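Local coordinates for uncharacterized protein TP-0789 domain-containing protein (Desulfovibrio piger ATCC 29098, PDB 4Z48), which is of unknown function but belongs to a LolA-like family of outer-membrane lipoprotein-sorting proteins and so may bind lipid or another hydrophobic ligand, at residues Met34-Arg45 against Ser113-Asn121; Thr161-Trp169 against Ala180-Lys191. One frame throughout, in Å; residues are numbered along the deposited sequence.

Contacts 1 and 2 lie about 19 Å apart, centre to centre, and each about 15 Å from the centre of the chain. Contact 1 sets the loop 113-121 against the hairpin of strands 27-38 and 41-54; contact 2 pairs strand 163-171 with strand 177-184, farther along the run of antiparallel strands. The second half of the loop, Asp118 to Ser120, joins them: Lys191 NZ lies 2.9 Å from Asp118 O, a probable hydrogen bond, and Ser120 OG packs 4.2 Å from Tyr163 OH. In strand order 219-230, 204-214 and 189-201 separate the two hairpins, so the loop that packs on the first also meets Lys191 near the start of strand 189-201.

Contact 1 of 2, residues Met34-Arg45 against Ser113-Asn121; sequences MSINRGGKVLTR and SFMRSDLSN
Ile36 and Met34 pack against the turn at Ser117, the close-fitting part of this contact. CD1 of Ile36 lies 3.6 Å from Ser117 CA, while its CG2 branch reaches to 3.5 Å from Arg116 O. In Met34 (selenomethionine) the bend at chi3 (-77°) turns the end of the chain to the loop, with SE 3.8 Å from Ser117 CB and CE at the edge of the Phe114 ring. The loop holds its own shape there: Phe114 O accepts from both Ser117 N and Ser117 OG across a type I' turn, and the same hydroxyl accepts from Leu119 N in an ST turn. Buried Arg45 donates from NE to Met115 O at 2.9 Å, bent to 150°, while its NH1 is held by Thr44 O. The outer side is looser in character: Leu43 CD1 lies over one face of the exposed Arg116 guanidinium, 3.6 Å from its NE, and a water bridges Arg38 NH2 and Arg116 O. The loop, which follows strand 101-104, covers one side of the hairpin 27-38/41-54; Asp118 ties it to Thr221 and Arg214 of strands 219-230 and 204-214, and Phe67 of strand 60-69 touches Arg45 and Met115.

Contact 2 of 2, residues Thr161-Trp169 against Ala180-Lys191; sequences TQYSRQVQW and ADYYDKKDRLVK
Arg165 lays its guanidinium flat on the ring of Tyr183, with planes 16° apart and Arg165 CZ 3.8 Å from the centroid of the Tyr183 ring, a cation-pi stack. Arg165 NH2 sits over the ring centre, and three waters lie at the guanidinium's edge, linking it to Tyr183 OH, Ser164 OG and Asp187. Beyond CG, Gln166 is extended (chi2 172°), which carries its amide over one face of Tyr182 in a nearly parallel stack; NE2 is 3.6 Å from Tyr182 CZ, and OE1 is bound by Arg153. Tyr182 in turn points an edge at the face of Tyr163: the planes meet at 65°, the centroids are 4.6 Å apart, and CD2 of Tyr182 comes to 3.3 Å from CZ of Tyr163. Tyr163 OH receives a weak bond from Lys191 NZ, and both are also bound by Asp123. Backbone bonds between Val167 and Asp181 fix the antiparallel register, while Ser164 OG donates to Asp184 O at 2.6 Å. At Val190 and Lys191 a classic bulge faces Tyr182. The hairpin 163-171/177-184 is flanked by strand 146-155, which touches Val167 and Trp169, and by strand 189-201, whose Phe195 and Leu193 meet Ala180 and Tyr182.

Contact 1 of 2, residues Met34-Arg45 against Ser113-Asn121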
loop_
_atom_site.group_PDB
_atom_site.type_symbol
_atom_site.label_atom_id
_atom_site.label_comp_id
_atom_site.label_asym_id
_atom_site.label_seq_id
_atom_site.Cartn_x
_atom_site.Cartn_y
_atom_site.Cartn_z
HETATM N N MSE A 34 3.238 3.282 -13.574
HETATM C CA MSE A 34 4.271 3.657 -12.621
HETATM C C MSE A 34 5.491 4.131 -13.392
HETATM O O MSE A 34 5.889 3.504 -14.372
HETATM C CB MSE A 34 4.567 2.440 -11.719
HETATM C CG MSE A 34 5.909 2.419 -11.054
HETATM SE SE MSE A 34 6.117 0.604 -10.270
HETATM C CE MSE A 34 5.082 0.787 -8.819
ATOM N N SER A 35 6.041 5.264 -12.982
ATOM C CA SER A 35 7.245 5.829 -13.573
ATOM C C SER A 35 8.297 6.000 -12.445
ATOM O O SER A 35 8.062 6.700 -11.459
ATOM C CB SER A 35 6.908 7.146 -14.284
ATOM O OG SER A 35 8.077 7.779 -14.772
ATOM N N ILE A 36 9.424 5.306 -12.579
ATOM C CA ILE A 36 10.523 5.305 -11.625
ATOM C C ILE A 36 11.674 6.138 -12.172
ATOM O O ILE A 36 12.237 5.798 -13.237
ATOM C CB ILE A 36 10.974 3.835 -11.356
ATOM C CG1 ILE A 36 9.768 2.914 -11.045
ATOM C CG2 ILE A 36 11.988 3.810 -10.202
ATOM C CD1 ILE A 36 10.011 1.426 -11.258
ATOM N N ASN A 37 12.071 7.188 -11.426
ATOM C CA ASN A 37 13.156 8.073 -11.863
ATOM C C ASN A 37 14.379 7.944 -10.977
ATOM O O ASN A 37 14.315 8.214 -9.792
ATOM C CB ASN A 37 12.682 9.528 -11.912
ATOM C CG ASN A 37 13.604 10.487 -12.647
ATOM O OD1 ASN A 37 14.778 10.690 -12.289
ATOM N ND2 ASN A 37 13.055 11.169 -13.646
ATOM N N ARG A 38 15.502 7.605 -11.575
ATOM C CA ARG A 38 16.761 7.445 -10.851
ATOM C C ARG A 38 17.899 8.073 -11.670
ATOM O O ARG A 38 18.334 7.480 -12.647
ATOM C CB ARG A 38 17.011 5.941 -10.580
ATOM C CG ARG A 38 18.290 5.638 -9.798
ATOM C CD ARG A 38 18.552 4.131 -9.672
ATOM N NE ARG A 38 17.584 3.438 -8.810
ATOM C CZ ARG A 38 17.483 3.616 -7.493
ATOM N NH1 ARG A 38 18.283 4.472 -6.866
ATOM N NH2 ARG A 38 16.568 2.956 -6.798
ATOM N N GLY A 39 18.331 9.270 -11.277
ATOM C CA GLY A 39 19.399 10.014 -11.951
ATOM C C GLY A 39 19.104 10.400 -13.391
ATOM O O GLY A 39 20.009 10.407 -14.226
ATOM N N GLY A 40 17.837 10.700 -13.686
ATOM C CA GLY A 40 17.395 11.029 -15.044
ATOM C C GLY A 40 16.982 9.816 -15.858
ATOM O O GLY A 40 16.292 9.954 -16.874
ATOM N N LYS A 41 17.410 8.619 -15.425
ATOM C CA LYS A 41 17.046 7.340 -16.041
ATOM C C LYS A 41 15.643 7.011 -15.556
ATOM O O LYS A 41 15.331 7.205 -14.374
ATOM C CB LYS A 41 18.047 6.217 -15.691
ATOM C CG LYS A 41 19.442 6.353 -16.303
ATOM C CD LYS A 41 20.285 5.093 -16.005
ATOM C CE LYS A 41 21.756 5.236 -16.338
ATOM N NZ LYS A 41 22.054 4.953 -17.768
ATOM N N VAL A 42 14.787 6.566 -16.466
ATOM C CA VAL A 42 13.403 6.274 -16.134
ATOM C C VAL A 42 13.037 4.828 -16.512
ATOM O O VAL A 42 13.344 4.388 -17.625
ATOM C CB VAL A 42 12.452 7.280 -16.847
ATOM C CG1 VAL A 42 10.981 7.010 -16.490
ATOM C CG2 VAL A 42 12.820 8.723 -16.514
ATOM N N LEU A 43 12.369 4.122 -15.589
ATOM C CA LEU A 43 11.788 2.792 -15.776
ATOM C C LEU A 43 10.298 2.974 -15.697
ATOM O O LEU A 43 9.822 3.764 -14.869
ATOM C CB LEU A 43 12.213 1.787 -14.685
ATOM C CG LEU A 43 13.598 1.195 -14.685
ATOM C CD1 LEU A 43 13.762 0.331 -13.421
ATOM C CD2 LEU A 43 13.816 0.326 -15.947
ATOM N N THR A 44 9.562 2.220 -16.458
ATOM C CA THR A 44 8.107 2.352 -16.437
ATOM C C THR A 44 7.492 0.981 -16.342
ATOM O O THR A 44 8.110 -0.007 -16.723
ATOM C CB THR A 44 7.560 3.179 -17.675
ATOM O OG1 THR A 44 7.430 2.374 -18.839
ATOM C CG2 THR A 44 8.386 4.397 -17.983
ATOM N N ARG A 45 6.327 0.909 -15.737
ATOM C CA ARG A 45 5.542 -0.302 -15.587
ATOM C C ARG A 45 4.079 0.032 -15.735
ATOM O O ARG A 45 3.663 1.087 -15.268
ATOM C CB ARG A 45 5.760 -0.960 -14.218
ATOM C CG ARG A 45 7.054 -1.746 -14.070
ATOM C CD ARG A 45 8.194 -0.885 -13.552
ATOM N NE ARG A 45 9.370 -1.703 -13.278
ATOM C CZ ARG A 45 10.287 -2.029 -14.174
ATOM N NH1 ARG A 45 10.187 -1.588 -15.426
ATOM N NH2 ARG A 45 11.318 -2.788 -13.829
ATOM N N SER A 113 12.950 -3.937 -2.758
ATOM C CA SER A 113 12.285 -3.115 -3.745
ATOM C C SER A 113 11.207 -3.880 -4.495
ATOM O O SER A 113 11.415 -5.040 -4.862
ATOM C CB SER A 113 13.304 -2.582 -4.745
ATOM O OG SER A 113 12.626 -1.742 -5.664
ATOM N N PHE A 114 10.076 -3.216 -4.760
ATOM C CA PHE A 114 9.013 -3.808 -5.570
ATOM C C PHE A 114 9.202 -3.344 -7.012
ATOM O O PHE A 114 9.010 -2.175 -7.274
ATOM C CB PHE A 114 7.620 -3.426 -5.024
ATOM C CG PHE A 114 6.433 -3.798 -5.874
ATOM C CD1 PHE A 114 5.964 -5.113 -5.915
ATOM C CD2 PHE A 114 5.781 -2.835 -6.651
ATOM C CE1 PHE A 114 4.837 -5.443 -6.673
ATOM C CE2 PHE A 114 4.699 -3.181 -7.463
ATOM C CZ PHE A 114 4.227 -4.478 -7.463
HETATM N N MSE A 115 9.646 -4.241 -7.913
HETATM C CA MSE A 115 9.779 -3.960 -9.371
HETATM C C MSE A 115 10.687 -2.770 -9.676
HETATM O O MSE A 115 10.415 -1.982 -10.599
HETATM C CB MSE A 115 8.389 -3.748 -9.983
HETATM C CG MSE A 115 7.479 -4.956 -9.809
HETATM SE SE MSE A 115 8.137 -6.408 -10.856
HETATM C CE MSE A 115 7.635 -5.636 -12.649
ATOM N N ARG A 116 11.792 -2.681 -8.894
ATOM C CA ARG A 116 12.849 -1.671 -8.944
ATOM C C ARG A 116 12.313 -0.267 -8.613
ATOM O O ARG A 116 13.027 0.721 -8.829
ATOM C CB ARG A 116 13.581 -1.676 -10.296
ATOM C CG ARG A 116 14.190 -3.058 -10.575
ATOM C CD ARG A 116 14.711 -3.190 -11.979
ATOM N NE ARG A 116 15.836 -2.310 -12.238
ATOM C CZ ARG A 116 16.489 -2.291 -13.396
ATOM N NH1 ARG A 116 16.127 -3.103 -14.385
ATOM N NH2 ARG A 116 17.514 -1.473 -13.572
ATOM N N SER A 117 11.067 -0.178 -8.080
ATOM C CA SER A 117 10.446 1.089 -7.684
ATOM C C SER A 117 10.875 1.515 -6.277
ATOM O O SER A 117 11.636 0.815 -5.592
ATOM C CB SER A 117 8.919 1.019 -7.758
ATOM O OG SER A 117 8.381 0.336 -6.635
ATOM N N ASP A 118 10.347 2.680 -5.845
ATOM C CA ASP A 118 10.593 3.226 -4.510
ATOM C C ASP A 118 9.645 2.617 -3.491
ATOM O O ASP A 118 9.799 2.857 -2.298
ATOM C CB ASP A 118 10.538 4.739 -4.542
ATOM C CG ASP A 118 11.750 5.237 -5.314
ATOM O OD1 ASP A 118 12.827 5.233 -4.752
ATOM O OD2 ASP A 118 11.628 5.471 -6.547
ATOM N N LEU A 119 8.767 1.718 -3.939
ATOM C CA LEU A 119 7.910 0.930 -3.039
ATOM C C LEU A 119 8.637 -0.372 -2.682
ATOM O O LEU A 119 9.313 -0.930 -3.556
ATOM C CB LEU A 119 6.600 0.577 -3.770
ATOM C CG LEU A 119 5.495 1.610 -3.911
ATOM C CD1 LEU A 119 5.883 2.736 -4.867
ATOM C CD2 LEU A 119 4.279 0.956 -4.531
ATOM N N SER A 120 8.492 -0.869 -1.440
ATOM C CA SER A 120 9.010 -2.162 -1.020
ATOM C C SER A 120 7.917 -3.194 -1.194
ATOM O O SER A 120 6.764 -2.806 -1.323
ATOM C CB SER A 120 9.456 -2.109 0.434
ATOM O OG SER A 120 10.592 -1.279 0.609
ATOM N N ASN A 121 8.251 -4.504 -1.151
ATOM C CA ASN A 121 7.230 -5.558 -1.246
ATOM C C ASN A 121 6.192 -5.440 -0.101
ATOM O O ASN A 121 4.994 -5.652 -0.321
ATOM C CB ASN A 121 7.881 -6.949 -1.225
ATOM C CG ASN A 121 8.716 -7.221 -2.438
ATOM O OD1 ASN A 121 8.385 -6.794 -3.535
ATOM N ND2 ASN A 121 9.834 -7.910 -2.253
HETATM O O HOH W 1 15.755 0.675 -8.181
#

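Contact 2 of 2, residues Thr161-Trp169 against Ala180-Lys191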
loop_
_atom_site.group_PDB
_atom_site.type_symbol
_atom_site.label_atom_id
_atom_site.label_comp_id
_atom_site.label_asym_id
_atom_site.label_seq_id
_atom_site.Cartn_x
_atom_site.Cartn_y
_atom_site.Cartn_z
ATOM N N THR A 161 8.984 -5.637 9.843
ATOM C CA THR A 161 8.875 -4.428 9.005
ATOM C C THR A 161 10.216 -3.723 8.965
ATOM O O THR A 161 11.007 -3.862 9.892
ATOM C CB THR A 161 7.744 -3.479 9.553
ATOM O OG1 THR A 161 7.720 -2.258 8.804
ATOM C CG2 THR A 161 7.897 -3.156 11.037
ATOM N N GLN A 162 10.479 -2.956 7.909
ATOM C CA GLN A 162 11.744 -2.222 7.870
ATOM C C GLN A 162 11.595 -0.873 8.616
ATOM O O GLN A 162 12.585 -0.177 8.848
ATOM C CB GLN A 162 12.158 -1.981 6.402
ATOM C CG GLN A 162 11.349 -0.909 5.731
ATOM C CD GLN A 162 11.568 -0.848 4.251
ATOM O OE1 GLN A 162 10.826 -1.460 3.480
ATOM N NE2 GLN A 162 12.581 -0.089 3.831
ATOM N N TYR A 163 10.354 -0.491 8.946
ATOM C CA TYR A 163 10.123 0.825 9.515
ATOM C C TYR A 163 10.049 0.838 11.032
ATOM O O TYR A 163 9.562 -0.106 11.649
ATOM C CB TYR A 163 8.843 1.445 8.945
ATOM C CG TYR A 163 8.756 1.374 7.438
ATOM C CD1 TYR A 163 9.661 2.061 6.633
ATOM C CD2 TYR A 163 7.783 0.596 6.813
ATOM C CE1 TYR A 163 9.554 2.040 5.239
ATOM C CE2 TYR A 163 7.691 0.533 5.413
ATOM C CZ TYR A 163 8.595 1.233 4.637
ATOM O OH TYR A 163 8.448 1.175 3.276
ATOM N N SER A 164 10.545 1.924 11.614
ATOM C CA SER A 164 10.509 2.120 13.062
ATOM C C SER A 164 9.281 2.932 13.429
ATOM O O SER A 164 8.733 2.755 14.522
ATOM C CB SER A 164 11.767 2.822 13.552
ATOM O OG SER A 164 11.907 4.069 12.893
ATOM N N ARG A 165 8.863 3.837 12.522
ATOM C CA ARG A 165 7.719 4.712 12.771
ATOM C C ARG A 165 7.343 5.450 11.492
ATOM O O ARG A 165 8.169 5.637 10.588
ATOM C CB ARG A 165 8.022 5.687 13.932
ATOM C CG ARG A 165 8.422 7.112 13.568
ATOM C CD ARG A 165 8.985 7.855 14.758
ATOM N NE ARG A 165 10.088 8.705 14.319
ATOM C CZ ARG A 165 9.953 9.982 13.995
ATOM N NH1 ARG A 165 8.772 10.578 14.103
ATOM N NH2 ARG A 165 11.002 10.679 13.576
ATOM N N GLN A 166 6.069 5.798 11.399
ATOM C CA GLN A 166 5.482 6.502 10.286
ATOM C C GLN A 166 4.653 7.677 10.771
ATOM O O GLN A 166 3.798 7.510 11.645
ATOM C CB GLN A 166 4.604 5.571 9.435
ATOM C CG GLN A 166 5.408 4.387 8.836
ATOM C CD GLN A 166 4.509 3.383 8.179
ATOM O OE1 GLN A 166 3.276 3.476 8.240
ATOM N NE2 GLN A 166 5.114 2.434 7.482
ATOM N N VAL A 167 4.925 8.860 10.217
ATOM C CA VAL A 167 4.177 10.091 10.509
ATOM C C VAL A 167 3.233 10.284 9.349
ATOM O O VAL A 167 3.658 10.276 8.183
ATOM C CB VAL A 167 5.065 11.335 10.772
ATOM C CG1 VAL A 167 4.208 12.557 11.106
ATOM C CG2 VAL A 167 6.054 11.057 11.893
ATOM N N GLN A 168 1.939 10.364 9.650
ATOM C CA GLN A 168 0.929 10.503 8.602
ATOM C C GLN A 168 0.119 11.787 8.738
ATOM O O GLN A 168 -0.347 12.098 9.830
ATOM C CB GLN A 168 -0.044 9.313 8.654
ATOM C CG GLN A 168 0.628 7.978 8.805
ATOM C CD GLN A 168 -0.333 6.888 9.148
ATOM O OE1 GLN A 168 -0.483 5.935 8.387
ATOM N NE2 GLN A 168 -0.942 6.965 10.330
ATOM N N TRP A 169 -0.031 12.537 7.633
ATOM C CA TRP A 169 -0.906 13.710 7.572
ATOM C C TRP A 169 -2.191 13.213 6.952
ATOM O O TRP A 169 -2.191 12.855 5.779
ATOM C CB TRP A 169 -0.252 14.845 6.761
ATOM C CG TRP A 169 0.808 15.568 7.529
ATOM C CD1 TRP A 169 0.667 16.742 8.213
ATOM C CD2 TRP A 169 2.152 15.130 7.749
ATOM N NE1 TRP A 169 1.860 17.085 8.811
ATOM C CE2 TRP A 169 2.781 16.101 8.564
ATOM C CE3 TRP A 169 2.896 14.007 7.335
ATOM C CZ2 TRP A 169 4.123 16.005 8.940
ATOM C CZ3 TRP A 169 4.227 13.908 7.717
ATOM C CH2 TRP A 169 4.832 14.897 8.505
ATOM N N ALA A 180 2.944 11.147 4.034
ATOM C CA ALA A 180 3.495 10.328 5.117
ATOM C C ALA A 180 5.013 10.248 5.019
ATOM O O ALA A 180 5.590 10.247 3.921
ATOM C CB ALA A 180 2.883 8.938 5.168
ATOM N N ASP A 181 5.654 10.282 6.184
ATOM C CA ASP A 181 7.098 10.147 6.322
ATOM C C ASP A 181 7.378 8.841 6.987
ATOM O O ASP A 181 6.765 8.554 8.010
ATOM C CB ASP A 181 7.705 11.306 7.105
ATOM C CG ASP A 181 7.748 12.633 6.363
ATOM O OD1 ASP A 181 7.559 12.635 5.137
ATOM O OD2 ASP A 181 7.969 13.675 7.024
ATOM N N TYR A 182 8.281 8.022 6.397
ATOM C CA TYR A 182 8.666 6.704 6.911
ATOM C C TYR A 182 10.089 6.741 7.410
ATOM O O TYR A 182 10.967 7.295 6.741
ATOM C CB TYR A 182 8.530 5.596 5.832
ATOM C CG TYR A 182 7.135 5.158 5.422
ATOM C CD1 TYR A 182 6.004 5.873 5.819
ATOM C CD2 TYR A 182 6.953 4.097 4.540
ATOM C CE1 TYR A 182 4.724 5.497 5.397
ATOM C CE2 TYR A 182 5.682 3.693 4.137
ATOM C CZ TYR A 182 4.572 4.405 4.551
ATOM O OH TYR A 182 3.331 4.001 4.115
ATOM N N TYR A 183 10.316 6.137 8.593
ATOM C CA TYR A 183 11.601 6.111 9.260
ATOM C C TYR A 183 12.122 4.682 9.380
ATOM O O TYR A 183 11.340 3.762 9.623
ATOM C CB TYR A 183 11.469 6.785 10.630
ATOM C CG TYR A 183 11.202 8.271 10.493
ATOM C CD1 TYR A 183 9.896 8.761 10.381
ATOM C CD2 TYR A 183 12.251 9.179 10.390
ATOM C CE1 TYR A 183 9.648 10.131 10.239
ATOM C CE2 TYR A 183 12.014 10.547 10.246
ATOM C CZ TYR A 183 10.715 11.013 10.134
ATOM O OH TYR A 183 10.512 12.359 9.956
ATOM N N ASP A 184 13.433 4.503 9.187
ATOM C CA ASP A 184 14.074 3.189 9.238
ATOM C C ASP A 184 14.436 2.836 10.700
ATOM O O ASP A 184 14.176 3.643 11.608
ATOM C CB ASP A 184 15.307 3.102 8.287
ATOM C CG ASP A 184 16.544 3.945 8.609
ATOM O OD1 ASP A 184 16.621 4.497 9.737
ATOM O OD2 ASP A 184 17.447 4.041 7.735
ATOM N N LYS A 185 15.066 1.660 10.912
ATOM C CA LYS A 185 15.435 1.189 12.262
ATOM C C LYS A 185 16.534 2.039 12.921
ATOM O O LYS A 185 16.784 1.877 14.124
ATOM C CB LYS A 185 15.870 -0.295 12.248
ATOM C CG LYS A 185 14.846 -1.267 11.675
ATOM C CD LYS A 185 13.620 -1.403 12.527
ATOM C CE LYS A 185 13.225 -2.845 12.593
ATOM N NZ LYS A 185 11.753 -2.987 12.488
ATOM N N LYS A 186 17.199 2.915 12.147
ATOM C CA LYS A 186 18.235 3.819 12.652
ATOM C C LYS A 186 17.676 5.247 12.785
ATOM O O LYS A 186 18.445 6.203 12.873
ATOM C CB LYS A 186 19.469 3.786 11.743
ATOM C CG LYS A 186 20.310 2.519 11.920
ATOM C CD LYS A 186 21.484 2.470 10.944
ATOM C CE LYS A 186 22.112 1.098 10.814
ATOM N NZ LYS A 186 22.922 0.734 12.007
ATOM N N ASP A 187 16.320 5.366 12.835
ATOM C CA ASP A 187 15.502 6.581 12.975
ATOM C C ASP A 187 15.729 7.583 11.817
ATOM O O ASP A 187 15.368 8.753 11.932
ATOM C CB ASP A 187 15.744 7.259 14.350
ATOM C CG ASP A 187 15.470 6.358 15.540
ATOM O OD1 ASP A 187 14.421 5.679 15.543
ATOM O OD2 ASP A 187 16.325 6.306 16.454
ATOM N N ARG A 188 16.282 7.117 10.689
ATOM C CA ARG A 188 16.528 7.987 9.531
ATOM C C ARG A 188 15.323 8.002 8.621
ATOM O O ARG A 188 14.699 6.956 8.407
ATOM C CB ARG A 188 17.773 7.536 8.709
ATOM C CG ARG A 188 19.078 7.541 9.492
ATOM C CD ARG A 188 20.184 6.896 8.686
ATOM N NE ARG A 188 19.842 5.518 8.330
ATOM C CZ ARG A 188 20.730 4.555 8.130
ATOM N NH1 ARG A 188 22.030 4.803 8.260
ATOM N NH2 ARG A 188 20.328 3.330 7.818
ATOM N N LEU A 189 15.042 9.165 8.031
ATOM C CA LEU A 189 13.967 9.320 7.041
ATOM C C LEU A 189 14.284 8.485 5.795
ATOM O O LEU A 189 15.245 8.789 5.083
ATOM C CB LEU A 189 13.779 10.796 6.669
ATOM C CG LEU A 189 12.640 11.106 5.696
ATOM C CD1 LEU A 189 11.281 10.831 6.332
ATOM C CD2 LEU A 189 12.711 12.540 5.247
ATOM N N VAL A 190 13.532 7.389 5.578
ATOM C CA VAL A 190 13.821 6.452 4.474
ATOM C C VAL A 190 12.870 6.687 3.267
ATOM O O VAL A 190 13.269 6.465 2.107
ATOM C CB VAL A 190 13.838 4.951 4.945
ATOM C CG1 VAL A 190 12.477 4.468 5.431
ATOM C CG2 VAL A 190 14.361 4.027 3.848
ATOM N N LYS A 191 11.624 7.121 3.533
ATOM C CA LYS A 191 10.688 7.350 2.436
ATOM C C LYS A 191 9.773 8.501 2.726
ATOM O O LYS A 191 9.322 8.692 3.876
ATOM C CB LYS A 191 9.820 6.106 2.109
ATOM C CG LYS A 191 10.506 4.834 1.868
ATOM C CD LYS A 191 9.596 3.887 1.155
ATOM C CE LYS A 191 10.369 2.628 1.020
ATOM N NZ LYS A 191 9.588 1.587 0.351
HETATM O O HOH W 2 12.054 6.360 14.442
HETATM O O HOH W 3 13.816 10.293 13.665
HETATM O O HOH W 4 10.724 13.385 12.897
HETATM O O HOH W 5 1.425 5.630 6.097
#